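PDB 4RY1: periplasmic solute binding protein from Pectobacterium atrosepticum, which probably binds a sugar in the periplasm as the solute-binding component of an ABC-type transporter. Local coordinates for residues Asp397-Ser400 against Gly401-Ile405. Residues are numbered along the deposited sequence; the frame is centred on the assembly and turned at random.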
loop_
_atom_site.group_PDB
_atom_site.type_symbol
_atom_site.label_atom_id
_atom_site.label_comp_id
_atom_site.label_asym_id
_atom_site.label_seq_id
_atom_site.Cartn_x
_atom_site.Cartn_y
_atom_site.Cartn_z
ATOM N N ASP A 397 -21.605 -5.461 -15.011
ATOM C CA ASP A 397 -21.017 -4.350 -15.774
ATOM C C ASP A 397 -19.573 -4.083 -15.353
ATOM O O ASP A 397 -18.725 -3.755 -16.185
ATOM C CB ASP A 397 -21.828 -3.063 -15.637
ATOM C CG ASP A 397 -23.178 -3.138 -16.345
ATOM O OD1 ASP A 397 -23.520 -4.190 -16.944
ATOM O OD2 ASP A 397 -23.900 -2.125 -16.305
ATOM N N PHE A 398 -19.308 -4.223 -14.060
ATOM C CA PHE A 398 -17.931 -4.110 -13.578
ATOM C C PHE A 398 -17.072 -5.190 -14.254
ATOM O O PHE A 398 -15.997 -4.910 -14.766
ATOM C CB PHE A 398 -17.824 -4.202 -12.051
ATOM C CG PHE A 398 -16.403 -4.314 -11.563
ATOM C CD1 PHE A 398 -15.606 -3.175 -11.423
ATOM C CD2 PHE A 398 -15.854 -5.548 -11.282
ATOM C CE1 PHE A 398 -14.285 -3.279 -11.005
ATOM C CE2 PHE A 398 -14.542 -5.657 -10.864
ATOM C CZ PHE A 398 -13.757 -4.521 -10.716
ATOM N N LEU A 399 -17.572 -6.413 -14.278
ATOM C CA LEU A 399 -16.819 -7.518 -14.875
ATOM C C LEU A 399 -16.448 -7.269 -16.347
ATOM O O LEU A 399 -15.307 -7.458 -16.730
ATOM C CB LEU A 399 -17.601 -8.816 -14.724
ATOM C CG LEU A 399 -17.009 -10.042 -15.421
ATOM C CD1 LEU A 399 -15.593 -10.325 -14.933
ATOM C CD2 LEU A 399 -17.923 -11.233 -15.171
ATOM N N SER A 400 -17.417 -6.872 -17.163
ATOM C CA SER A 400 -17.152 -6.608 -18.587
ATOM C C SER A 400 -16.182 -5.427 -18.774
ATOM O O SER A 400 -15.260 -5.495 -19.577
ATOM C CB SER A 400 -18.463 -6.394 -19.369
ATOM O OG SER A 400 -19.302 -5.453 -18.736
ATOM N N GLY A 401 -16.379 -4.354 -18.013
ATOM C CA GLY A 401 -15.508 -3.176 -18.147
ATOM C C GLY A 401 -14.090 -3.456 -17.645
ATOM O O GLY A 401 -13.086 -3.025 -18.243
ATOM N N ALA A 402 -14.019 -4.177 -16.532
ATOM C CA ALA A 402 -12.733 -4.589 -15.952
ATOM C C ALA A 402 -11.964 -5.438 -16.960
ATOM O O ALA A 402 -10.765 -5.241 -17.179
ATOM C CB ALA A 402 -12.930 -5.349 -14.647
ATOM N N ASN A 403 -12.672 -6.355 -17.615
ATOM C CA ASN A 403 -12.018 -7.225 -18.600
ATOM C C ASN A 403 -11.491 -6.441 -19.811
ATOM O O ASN A 403 -10.396 -6.730 -20.299
ATOM C CB ASN A 403 -12.922 -8.380 -19.016
ATOM C CG ASN A 403 -12.932 -9.506 -17.992
ATOM O OD1 ASN A 403 -12.023 -9.612 -17.155
ATOM N ND2 ASN A 403 -13.949 -10.363 -18.053
ATOM N N ARG A 404 -12.241 -5.437 -20.268
ATOM C CA ARG A 404 -11.734 -4.520 -21.314
ATOM C C ARG A 404 -10.454 -3.814 -20.859
ATOM O O ARG A 404 -9.506 -3.731 -21.609
ATOM C CB ARG A 404 -12.783 -3.487 -21.767
ATOM C CG ARG A 404 -13.982 -4.108 -22.495
ATOM C CD ARG A 404 -14.992 -3.077 -22.984
ATOM N NE ARG A 404 -15.884 -2.532 -21.952
ATOM C CZ ARG A 404 -16.964 -3.142 -21.464
ATOM N NH1 ARG A 404 -17.304 -4.362 -21.869
ATOM N NH2 ARG A 404 -17.708 -2.534 -20.544
ATOM N N ILE A 405 -10.447 -3.312 -19.629
ATOM C CA ILE A 405 -9.268 -2.611 -19.091
ATOM C C ILE A 405 -8.051 -3.536 -19.059
ATOM O O ILE A 405 -6.965 -3.172 -19.490
ATOM C CB ILE A 405 -9.531 -2.054 -17.677
ATOM C CG1 ILE A 405 -10.509 -0.885 -17.747
ATOM C CG2 ILE A 405 -8.225 -1.606 -17.010
ATOM C CD1 ILE A 405 -11.224 -0.588 -16.450
HETATM O O HOH W 1 -19.522 -2.600 -18.624
#
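Two successive turns of the C-terminal helix 391-409 meet here, and four main-chain i to i+4 hydrogen bonds tie them together: G401 N to D397 O, A402 N to F398 O (2.8 Å), N403 N to L399 O and R404 N to S400 O. On the buried side, the methyl of A402 lies over one face of the F398 ring in a CH-pi contact, with CB 4.2 Å from the ring centroid and displaced toward the CE2-CZ rim. The ring reaches this place because CG of F398 is anti to the backbone N (chi1 171°), which carries the phenyl along the helix toward the following turn. One residue further on, the L399 and N403 side chains cross at a slant, L399 CD1 packing 3.5 Å from N403 ND2. The polar side is built differently. R404 folds back at chi3 (-78°), laying its guanidinium over the preceding turn, so that the plane covers S400 O and G401 CA, while NH1 comes within 3.4 Å of S400 CB. G401 CA sits toward the rim of that group, 3.3 Å from R404 NH2. A water joins the two turns: it donates to D397 O, is hydrogen-bonded to S400 OG at 2.9 Å, and weakly accepts from R404 NH2, lying in the plane at the guanidinium edge. D397 O therefore serves both G401 N and the water, and the carboxylate of D397 forms a salt bridge with K393 one turn earlier. Around this part of the helix, F398 packs against L376, W377 and S380 of helix 371-385 and meets the F206 ring of helix 199-214 edge-to-face, whereas L399 and A402 touch I195 of strand 194-195, whose backbone N hydrogen-bonds to N403 OD1.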